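Local coordinates for protein putative methyltransferase (Emericella variicolor, PDB 7DMB) that probably transfers methyl groups from S-adenosylmethionine as a trans-acting partner of a polyketide synthase in calbistrin biosynthesis, and binds the by-product S-adenosyl-L-homocysteine, at residues M193-G206 against F271-L285. Sequence-based numbering, arbitrary orientation.
Sequences MGRTNPGLRILEIG and FEAGAYDVVIASNVL. With SAH (S-adenosyl-L-homocysteine), chain C.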
ATOM      1  N   MET A 193     -13.871  16.858   1.373  1.00 14.77           N
ATOM      2  CA  MET A 193     -14.129  16.899  -0.064  1.00 12.88           C
ATOM      3  C   MET A 193     -15.608  16.707  -0.381  1.00 14.97           C
ATOM      4  O   MET A 193     -16.175  17.426  -1.217  1.00 17.15           O
ATOM      5  CB  MET A 193     -13.303  15.824  -0.768  1.00 12.64           C
ATOM      6  CG  MET A 193     -11.824  16.022  -0.650  1.00 12.47           C
ATOM      7  SD  MET A 193     -10.968  14.551  -1.177  1.00 17.44           S
ATOM      8  CE  MET A 193      -9.380  15.267  -1.627  1.00 13.33           C
ATOM      9  N   GLY A 194     -16.250  15.738   0.274  1.00 13.83           N
ATOM     10  CA  GLY A 194     -17.640  15.437  -0.036  1.00 13.72           C
ATOM     11  C   GLY A 194     -18.608  16.499   0.458  1.00 17.93           C
ATOM     12  O   GLY A 194     -19.551  16.871  -0.246  1.00 15.46           O
ATOM     13  N   ARG A 195     -18.398  17.001   1.673  1.00 14.46           N
ATOM     14  CA  ARG A 195     -19.212  18.124   2.108  1.00 15.77           C
ATOM     15  C   ARG A 195     -18.971  19.361   1.247  1.00 19.86           C
ATOM     16  O   ARG A 195     -19.883  20.187   1.088  1.00 16.96           O
ATOM     17  CB  ARG A 195     -18.943  18.425   3.577  1.00 22.80           C
ATOM     18  CG  ARG A 195     -19.608  17.430   4.534  1.00 22.80           C
ATOM     19  CD  ARG A 195     -19.342  17.814   5.977  1.00 19.12           C
ATOM     20  NE  ARG A 195     -17.922  17.715   6.301  1.00 28.29           N
ATOM     21  CZ  ARG A 195     -17.089  18.749   6.383  1.00 25.75           C
ATOM     22  NH1 ARG A 195     -17.531  19.981   6.160  1.00 27.76           N
ATOM     23  NH2 ARG A 195     -15.816  18.548   6.693  1.00 22.38           N
ATOM     24  N   THR A 196     -17.762  19.506   0.675  1.00 15.62           N
ATOM     25  CA  THR A 196     -17.460  20.666  -0.165  1.00 15.33           C
ATOM     26  C   THR A 196     -18.026  20.501  -1.570  1.00 14.71           C
ATOM     27  O   THR A 196     -18.534  21.464  -2.157  1.00 14.45           O
ATOM     28  CB  THR A 196     -15.950  20.909  -0.262  1.00 17.91           C
ATOM     29  OG1 THR A 196     -15.367  21.012   1.049  1.00 16.53           O
ATOM     30  CG2 THR A 196     -15.678  22.189  -1.053  1.00 17.81           C
ATOM     31  N   ASN A 197     -17.914  19.300  -2.136  1.00 17.14           N
ATOM     32  CA  ASN A 197     -18.526  18.954  -3.418  1.00 18.31           C
ATOM     33  C   ASN A 197     -19.385  17.716  -3.195  1.00 17.70           C
ATOM     34  O   ASN A 197     -18.897  16.581  -3.325  1.00 15.96           O
ATOM     35  CB  ASN A 197     -17.478  18.712  -4.503  1.00 13.71           C
ATOM     36  CG  ASN A 197     -18.109  18.378  -5.863  1.00 21.66           C
ATOM     37  OD1 ASN A 197     -19.348  18.378  -6.018  1.00 13.77           O
ATOM     38  ND2 ASN A 197     -17.259  18.075  -6.850  1.00 17.25           N
ATOM     39  N   PRO A 198     -20.676  17.886  -2.878  1.00 14.08           N
ATOM     40  CA  PRO A 198     -21.536  16.718  -2.602  1.00 16.54           C
ATOM     41  C   PRO A 198     -21.850  15.889  -3.833  1.00 16.06           C
ATOM     42  O   PRO A 198     -22.463  14.814  -3.693  1.00 17.96           O
ATOM     43  CB  PRO A 198     -22.812  17.339  -2.001  1.00 14.58           C
ATOM     44  CG  PRO A 198     -22.506  18.812  -1.807  1.00 19.45           C
ATOM     45  CD  PRO A 198     -21.385  19.165  -2.723  1.00 14.09           C
ATOM     46  N   GLY A 199     -21.433  16.334  -5.017  1.00 14.01           N
ATOM     47  CA  GLY A 199     -21.567  15.552  -6.231  1.00 15.33           C
ATOM     48  C   GLY A 199     -20.239  15.004  -6.721  1.00 14.57           C
ATOM     49  O   GLY A 199     -20.041  14.800  -7.926  1.00 14.08           O
ATOM     50  N   LEU A 200     -19.332  14.750  -5.777  1.00 13.44           N
ATOM     51  CA  LEU A 200     -17.960  14.379  -6.103  1.00 12.51           C
ATOM     52  C   LEU A 200     -17.919  13.256  -7.136  1.00 15.43           C
ATOM     53  O   LEU A 200     -18.634  12.256  -7.022  1.00 15.44           O
ATOM     54  CB  LEU A 200     -17.228  13.958  -4.821  1.00 14.50           C
ATOM     55  CG  LEU A 200     -15.729  14.264  -4.721  1.00 19.33           C
ATOM     56  CD1 LEU A 200     -15.463  15.766  -4.690  1.00 10.75           C
ATOM     57  CD2 LEU A 200     -15.101  13.548  -3.508  1.00 17.98           C
ATOM     58  N   ARG A 201     -17.104  13.446  -8.168  1.00 15.41           N
ATOM     59  CA  ARG A 201     -16.786  12.396  -9.130  1.00 17.63           C
ATOM     60  C   ARG A 201     -15.433  11.802  -8.729  1.00 14.15           C
ATOM     61  O   ARG A 201     -14.410  12.491  -8.771  1.00 12.51           O
ATOM     62  CB  ARG A 201     -16.781  12.964 -10.551  1.00 15.31           C
ATOM     63  CG  ARG A 201     -18.133  13.603 -10.935  1.00 20.30           C
ATOM     64  CD  ARG A 201     -18.048  14.470 -12.190  1.00 20.27           C
ATOM     65  NE  ARG A 201     -17.080  15.562 -12.046  1.00 23.96           N
ATOM     66  CZ  ARG A 201     -16.610  16.293 -13.060  1.00 24.34           C
ATOM     67  NH1 ARG A 201     -17.029  16.054 -14.295  1.00 22.85           N
ATOM     68  NH2 ARG A 201     -15.717  17.260 -12.847  1.00 18.43           N
ATOM     69  N   ILE A 202     -15.441  10.544  -8.286  1.00 15.46           N
ATOM     70  CA  ILE A 202     -14.260   9.880  -7.732  1.00 16.07           C
ATOM     71  C   ILE A 202     -13.912   8.691  -8.615  1.00 17.79           C
ATOM     72  O   ILE A 202     -14.804   7.952  -9.053  1.00 15.06           O
ATOM     73  CB  ILE A 202     -14.447   9.382  -6.279  1.00 15.48           C
ATOM     74  CG1 ILE A 202     -14.794  10.503  -5.322  1.00 17.62           C
ATOM     75  CG2 ILE A 202     -13.168   8.701  -5.761  1.00 18.36           C
ATOM     76  CD1 ILE A 202     -16.209  10.390  -4.808  1.00 21.46           C
ATOM     77  N   LEU A 203     -12.615   8.503  -8.863  1.00 13.20           N
ATOM     78  CA  LEU A 203     -12.106   7.304  -9.510  1.00 14.15           C
ATOM     79  C   LEU A 203     -10.987   6.753  -8.642  1.00 14.48           C
ATOM     80  O   LEU A 203     -10.098   7.507  -8.231  1.00 16.40           O
ATOM     81  CB  LEU A 203     -11.595   7.598 -10.922  1.00 13.35           C
ATOM     82  CG  LEU A 203     -11.186   6.392 -11.779  1.00 11.72           C
ATOM     83  CD1 LEU A 203     -11.694   6.548 -13.213  1.00 12.08           C
ATOM     84  CD2 LEU A 203      -9.688   6.212 -11.759  1.00 10.20           C
ATOM     85  N   GLU A 204     -11.016   5.457  -8.347  1.00 13.34           N
ATOM     86  CA  GLU A 204      -9.901   4.836  -7.626  1.00 12.41           C
ATOM     87  C   GLU A 204      -9.109   3.919  -8.563  1.00 12.47           C
ATOM     88  O   GLU A 204      -9.682   3.015  -9.192  1.00 11.42           O
ATOM     89  CB  GLU A 204     -10.379   4.067  -6.393  1.00 13.36           C
ATOM     90  CG  GLU A 204      -9.252   3.309  -5.700  1.00 10.20           C
ATOM     91  CD  GLU A 204      -9.710   2.687  -4.419  1.00 13.67           C
ATOM     92  OE1 GLU A 204     -10.917   2.825  -4.110  1.00 12.06           O
ATOM     93  OE2 GLU A 204      -8.875   2.062  -3.724  1.00  9.94           O
ATOM     94  N   ILE A 205      -7.798   4.184  -8.672  1.00 11.40           N
ATOM     95  CA  ILE A 205      -6.858   3.344  -9.410  1.00 10.06           C
ATOM     96  C   ILE A 205      -6.532   2.113  -8.572  1.00 12.14           C
ATOM     97  O   ILE A 205      -6.370   2.212  -7.351  1.00 11.75           O
ATOM     98  CB  ILE A 205      -5.555   4.115  -9.732  1.00 14.14           C
ATOM     99  CG1 ILE A 205      -5.837   5.468 -10.389  1.00 15.94           C
ATOM    100  CG2 ILE A 205      -4.603   3.261 -10.596  1.00  7.25           C
ATOM    101  CD1 ILE A 205      -6.355   5.336 -11.769  1.00 14.74           C
ATOM    102  N   GLY A 206      -6.395   0.963  -9.232  1.00 10.95           N
ATOM    103  CA  GLY A 206      -5.937  -0.273  -8.609  1.00 15.23           C
ATOM    104  C   GLY A 206      -6.550  -0.575  -7.257  1.00 11.02           C
ATOM    105  O   GLY A 206      -5.841  -0.899  -6.306  1.00 12.93           O
ATOM    106  N   PHE A 271     -11.956   6.169 -20.973  1.00 15.78           N
ATOM    107  CA  PHE A 271     -12.214   7.095 -19.879  1.00 18.10           C
ATOM    108  C   PHE A 271     -12.176   8.526 -20.402  1.00 19.40           C
ATOM    109  O   PHE A 271     -11.468   8.827 -21.368  1.00 14.79           O
ATOM    110  CB  PHE A 271     -11.187   6.891 -18.753  1.00 18.47           C
ATOM    111  CG  PHE A 271     -11.359   5.575 -18.034  1.00 17.46           C
ATOM    112  CD1 PHE A 271     -12.163   5.488 -16.899  1.00 16.90           C
ATOM    113  CD2 PHE A 271     -10.792   4.411 -18.541  1.00 14.40           C
ATOM    114  CE1 PHE A 271     -12.358   4.275 -16.253  1.00 16.17           C
ATOM    115  CE2 PHE A 271     -10.983   3.188 -17.905  1.00 16.15           C
ATOM    116  CZ  PHE A 271     -11.768   3.125 -16.754  1.00 17.95           C
ATOM    117  N   GLU A 272     -12.960   9.405 -19.770  1.00 19.43           N
ATOM    118  CA  GLU A 272     -13.114  10.780 -20.241  1.00 19.01           C
ATOM    119  C   GLU A 272     -12.090  11.680 -19.556  1.00 17.81           C
ATOM    120  O   GLU A 272     -11.986  11.686 -18.329  1.00 19.37           O
ATOM    121  CB  GLU A 272     -14.534  11.292 -19.983  1.00 12.91           C
ATOM    122  CG  GLU A 272     -14.689  12.776 -20.207  1.00 24.31           C
ATOM    123  CD  GLU A 272     -16.138  13.232 -20.308  1.00 32.95           C
ATOM    124  OE1 GLU A 272     -16.376  14.233 -21.015  1.00 36.09           O
ATOM    125  OE2 GLU A 272     -17.026  12.606 -19.684  1.00 30.00           O
ATOM    126  N   ALA A 273     -11.341  12.441 -20.352  1.00 19.40           N
ATOM    127  CA  ALA A 273     -10.336  13.340 -19.801  1.00 15.74           C
ATOM    128  C   ALA A 273     -10.990  14.444 -18.978  1.00 18.65           C
ATOM    129  O   ALA A 273     -12.000  15.025 -19.380  1.00 18.09           O
ATOM    130  CB  ALA A 273      -9.504  13.950 -20.925  1.00 20.36           C
ATOM    131  N   GLY A 274     -10.404  14.728 -17.816  1.00 20.68           N
ATOM    132  CA  GLY A 274     -10.841  15.837 -16.988  1.00 18.91           C
ATOM    133  C   GLY A 274     -12.196  15.673 -16.339  1.00 22.98           C
ATOM    134  O   GLY A 274     -12.796  16.669 -15.921  1.00 19.51           O
ATOM    135  N   ALA A 275     -12.699  14.445 -16.227  1.00 22.15           N
ATOM    136  CA  ALA A 275     -14.057  14.202 -15.768  1.00 17.66           C
ATOM    137  C   ALA A 275     -14.129  13.788 -14.301  1.00 20.75           C
ATOM    138  O   ALA A 275     -15.168  13.279 -13.858  1.00 21.32           O
ATOM    139  CB  ALA A 275     -14.713  13.138 -16.650  1.00 22.27           C
ATOM    140  N   TYR A 276     -13.074  14.018 -13.526  1.00 18.70           N
ATOM    141  CA  TYR A 276     -13.038  13.531 -12.156  1.00 15.98           C
ATOM    142  C   TYR A 276     -12.442  14.581 -11.239  1.00 15.12           C
ATOM    143  O   TYR A 276     -11.471  15.264 -11.592  1.00 15.79           O
ATOM    144  CB  TYR A 276     -12.253  12.210 -12.062  1.00 15.44           C
ATOM    145  CG  TYR A 276     -12.935  11.096 -12.835  1.00 17.82           C
ATOM    146  CD1 TYR A 276     -14.000  10.383 -12.280  1.00 16.73           C
ATOM    147  CD2 TYR A 276     -12.540  10.781 -14.130  1.00 15.33           C
ATOM    148  CE1 TYR A 276     -14.650   9.359 -13.010  1.00 13.23           C
ATOM    149  CE2 TYR A 276     -13.174   9.774 -14.854  1.00 16.90           C
ATOM    150  CZ  TYR A 276     -14.230   9.073 -14.292  1.00 12.44           C
ATOM    151  OH  TYR A 276     -14.824   8.074 -15.017  1.00 15.01           O
ATOM    152  N   ASP A 277     -13.029  14.692 -10.054  1.00 11.94           N
ATOM    153  CA  ASP A 277     -12.593  15.662  -9.066  1.00 15.31           C
ATOM    154  C   ASP A 277     -11.492  15.107  -8.180  1.00 17.39           C
ATOM    155  O   ASP A 277     -10.587  15.843  -7.782  1.00 13.82           O
ATOM    156  CB  ASP A 277     -13.787  16.094  -8.219  1.00 13.76           C
ATOM    157  CG  ASP A 277     -14.946  16.525  -9.072  1.00 18.46           C
ATOM    158  OD1 ASP A 277     -14.722  17.431  -9.909  1.00 16.34           O
ATOM    159  OD2 ASP A 277     -16.051  15.936  -8.948  1.00 16.28           O
ATOM    160  N   VAL A 278     -11.563  13.821  -7.850  1.00 17.28           N
ATOM    161  CA  VAL A 278     -10.590  13.182  -6.972  1.00 16.96           C
ATOM    162  C   VAL A 278     -10.243  11.827  -7.569  1.00 16.34           C
ATOM    163  O   VAL A 278     -11.137  11.047  -7.925  1.00 15.04           O
ATOM    164  CB  VAL A 278     -11.111  13.022  -5.524  1.00 14.37           C
ATOM    165  CG1 VAL A 278     -10.029  12.414  -4.622  1.00 14.80           C
ATOM    166  CG2 VAL A 278     -11.563  14.373  -4.953  1.00 13.22           C
ATOM    167  N   VAL A 279      -8.950  11.552  -7.697  1.00 11.64           N
ATOM    168  CA  VAL A 279      -8.461  10.218  -8.035  1.00 13.64           C
ATOM    169  C   VAL A 279      -7.816   9.642  -6.784  1.00 16.09           C
ATOM    170  O   VAL A 279      -6.974  10.302  -6.160  1.00 13.61           O
ATOM    171  CB  VAL A 279      -7.468  10.245  -9.215  1.00 13.42           C
ATOM    172  CG1 VAL A 279      -6.727   8.920  -9.332  1.00  7.11           C
ATOM    173  CG2 VAL A 279      -8.194  10.563 -10.519  1.00 15.56           C
ATOM    174  N   ILE A 280      -8.229   8.432  -6.404  1.00 12.28           N
ATOM    175  CA  ILE A 280      -7.689   7.728  -5.243  1.00 11.51           C
ATOM    176  C   ILE A 280      -6.746   6.629  -5.728  1.00 12.33           C
ATOM    177  O   ILE A 280      -7.054   5.917  -6.695  1.00 10.89           O
ATOM    178  CB  ILE A 280      -8.808   7.122  -4.370  1.00 12.10           C
ATOM    179  CG1 ILE A 280      -9.929   8.140  -4.066  1.00 11.38           C
ATOM    180  CG2 ILE A 280      -8.237   6.501  -3.089  1.00  9.98           C
ATOM    181  CD1 ILE A 280      -9.586   9.089  -2.983  1.00 14.39           C
ATOM    182  N   ALA A 281      -5.604   6.469  -5.043  1.00 10.85           N
ATOM    183  CA  ALA A 281      -4.694   5.363  -5.339  1.00 10.59           C
ATOM    184  C   ALA A 281      -3.937   4.941  -4.082  1.00 14.13           C
ATOM    185  O   ALA A 281      -3.228   5.758  -3.479  1.00 14.24           O
ATOM    186  CB  ALA A 281      -3.724   5.757  -6.455  1.00 10.42           C
ATOM    187  N   SER A 282      -4.070   3.665  -3.691  1.00  8.01           N
ATOM    188  CA  SER A 282      -3.377   3.165  -2.506  1.00 12.65           C
ATOM    189  C   SER A 282      -2.476   2.016  -2.941  1.00 12.86           C
ATOM    190  O   SER A 282      -2.950   0.923  -3.280  1.00 12.60           O
ATOM    191  CB  SER A 282      -4.355   2.732  -1.423  1.00 14.41           C
ATOM    192  OG  SER A 282      -3.706   2.098  -0.330  1.00 13.92           O
ATOM    193  N   ASN A 283      -1.179   2.305  -2.963  1.00 10.99           N
ATOM    194  CA  ASN A 283      -0.132   1.312  -3.133  1.00 13.69           C
ATOM    195  C   ASN A 283      -0.283   0.569  -4.459  1.00 15.26           C
ATOM    196  O   ASN A 283      -0.024  -0.629  -4.562  1.00 15.10           O
ATOM    197  CB  ASN A 283      -0.093   0.377  -1.923  1.00 12.71           C
ATOM    198  CG  ASN A 283       0.661   1.007  -0.754  1.00 17.49           C
ATOM    199  OD1 ASN A 283       1.827   1.398  -0.900  1.00 12.42           O
ATOM    200  ND2 ASN A 283      -0.021   1.177   0.381  1.00 15.80           N
ATOM    201  N   VAL A 284      -0.652   1.322  -5.500  1.00 13.56           N
ATOM    202  CA  VAL A 284      -0.694   0.829  -6.865  1.00 10.82           C
ATOM    203  C   VAL A 284       0.286   1.578  -7.761  1.00 11.65           C
ATOM    204  O   VAL A 284       0.931   0.978  -8.632  1.00 12.56           O
ATOM    205  CB  VAL A 284      -2.131   0.907  -7.443  1.00 14.09           C
ATOM    206  CG1 VAL A 284      -2.767   2.276  -7.163  1.00 11.15           C
ATOM    207  CG2 VAL A 284      -2.116   0.621  -8.938  1.00 13.83           C
ATOM    208  N   LEU A 285       0.449   2.887  -7.550  1.00 14.60           N
ATOM    209  CA  LEU A 285       1.262   3.665  -8.478  1.00 12.39           C
ATOM    210  C   LEU A 285       2.707   3.171  -8.497  1.00 14.32           C
ATOM    211  O   LEU A 285       3.330   3.117  -9.560  1.00 13.04           O
ATOM    212  CB  LEU A 285       1.182   5.161  -8.144  1.00  8.99           C
ATOM    213  CG  LEU A 285      -0.202   5.869  -8.212  1.00 13.47           C
ATOM    214  CD1 LEU A 285      -0.071   7.395  -8.195  1.00 10.88           C
ATOM    215  CD2 LEU A 285      -1.014   5.434  -9.406  1.00 10.91           C
TER
HETATM  216  N   SAH C 401      -5.487  -1.000  -3.420  1.00 15.46           N
HETATM  217  CA  SAH C 401      -5.082  -2.399  -3.113  1.00 14.67           C
HETATM  218  CB  SAH C 401      -3.734  -2.458  -2.386  1.00 15.20           C
HETATM  219  CG  SAH C 401      -2.551  -2.353  -3.324  1.00 17.36           C
HETATM  220  SD  SAH C 401      -2.306  -3.812  -4.383  1.00 20.33           S
HETATM  221  C   SAH C 401      -6.163  -3.061  -2.255  1.00 17.36           C
HETATM  222  O   SAH C 401      -6.452  -4.242  -2.540  1.00 17.92           O
HETATM  223  OXT SAH C 401      -6.692  -2.363  -1.357  1.00 15.90           O
HETATM  224  C5' SAH C 401      -2.030  -3.027  -5.992  1.00 18.53           C
HETATM  225  C4' SAH C 401      -3.255  -3.096  -6.877  1.00 17.74           C
HETATM  226  O4' SAH C 401      -3.024  -2.292  -8.060  1.00 14.96           O
HETATM  227  C3' SAH C 401      -3.588  -4.507  -7.368  1.00 16.97           C
HETATM  228  O3' SAH C 401      -4.977  -4.753  -7.188  1.00 18.10           O
HETATM  229  C2' SAH C 401      -3.160  -4.477  -8.840  1.00 16.11           C
HETATM  230  O2' SAH C 401      -3.899  -5.325  -9.691  1.00 17.30           O
HETATM  231  C1' SAH C 401      -3.392  -3.017  -9.207  1.00 15.98           C
HETATM  232  N9  SAH C 401      -2.551  -2.569 -10.312  1.00 13.67           N
HETATM  233  C8  SAH C 401      -1.275  -3.002 -10.572  1.00 16.71           C
HETATM  234  N7  SAH C 401      -0.734  -2.435 -11.619  1.00 11.81           N
HETATM  235  C5  SAH C 401      -1.718  -1.581 -12.093  1.00 14.15           C
HETATM  236  C6  SAH C 401      -1.753  -0.698 -13.190  1.00 15.14           C
HETATM  237  N6  SAH C 401      -0.742  -0.538 -14.038  1.00 11.64           N
HETATM  238  N1  SAH C 401      -2.892   0.013 -13.382  1.00 14.53           N
HETATM  239  C2  SAH C 401      -3.906  -0.159 -12.525  1.00 11.65           C
HETATM  240  N3  SAH C 401      -3.982  -0.954 -11.461  1.00 15.63           N
HETATM  241  C4  SAH C 401      -2.845  -1.652 -11.293  1.00 12.32           C
HETATM  242  O   HOH W   1     -18.275  17.415  -9.578  1.00 21.19           O
HETATM  243  O   HOH W   2      -6.031   1.910  -4.644  1.00 11.31           O
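The Arg201 guanidinium carries the Ala275 carbonyl and the Tyr276 amide over one face, while Asp277 sits at its edge. Arg201 grips the Asp277 carboxylate side-on in a salt bridge, NE to OD2 and NH2 to Asp277 OD1 (3.1 Å); both oxygens lie in the guanidinium plane, but with the two planes 43° apart the nitrogens come from above the carboxylate plane. A bend at chi3 (-59°) turns the guanidinium back to it. Asp277 OD2 also accepts from the backbone N of Arg201 at 2.8 Å on its anti side, and a water joins it to Asn197 ND2; Gln303 NE2 donates to Asp277 OD1. Over one face of the Tyr276 ring lies Leu203 CD1, a CH-pi contact 4.0 Å from the centroid, with the Arg201 carbonyl carbon at the ring's edge; the same methyl, Leu203 CD1, meets Phe271 CE1 at 3.9 Å. On the other side of the sheet Val278 CG2 packs against Met193 SD and Leu200 CD2, and Ile202 CG2 lies 3.7 Å from Ile280 CG1. Arg201 O accepts from both Asp277 N and Val278 N; the parallel ladder continues through Leu203 N to Val278 O, Ile280 N to Leu203 O and Ile205 N to Ile280 O. At the strands' C-terminal ends, Gly206 O and Ser282 O accept from the S-adenosyl-L-homocysteine amino nitrogen. Strands 229-236 and 306-313 flank this central pair in the 3-2-1-4-5-7-6 sheet of class I, Rossmann-like methyltransferases; helix 291-301 packs on Phe271, Val279 and Leu285.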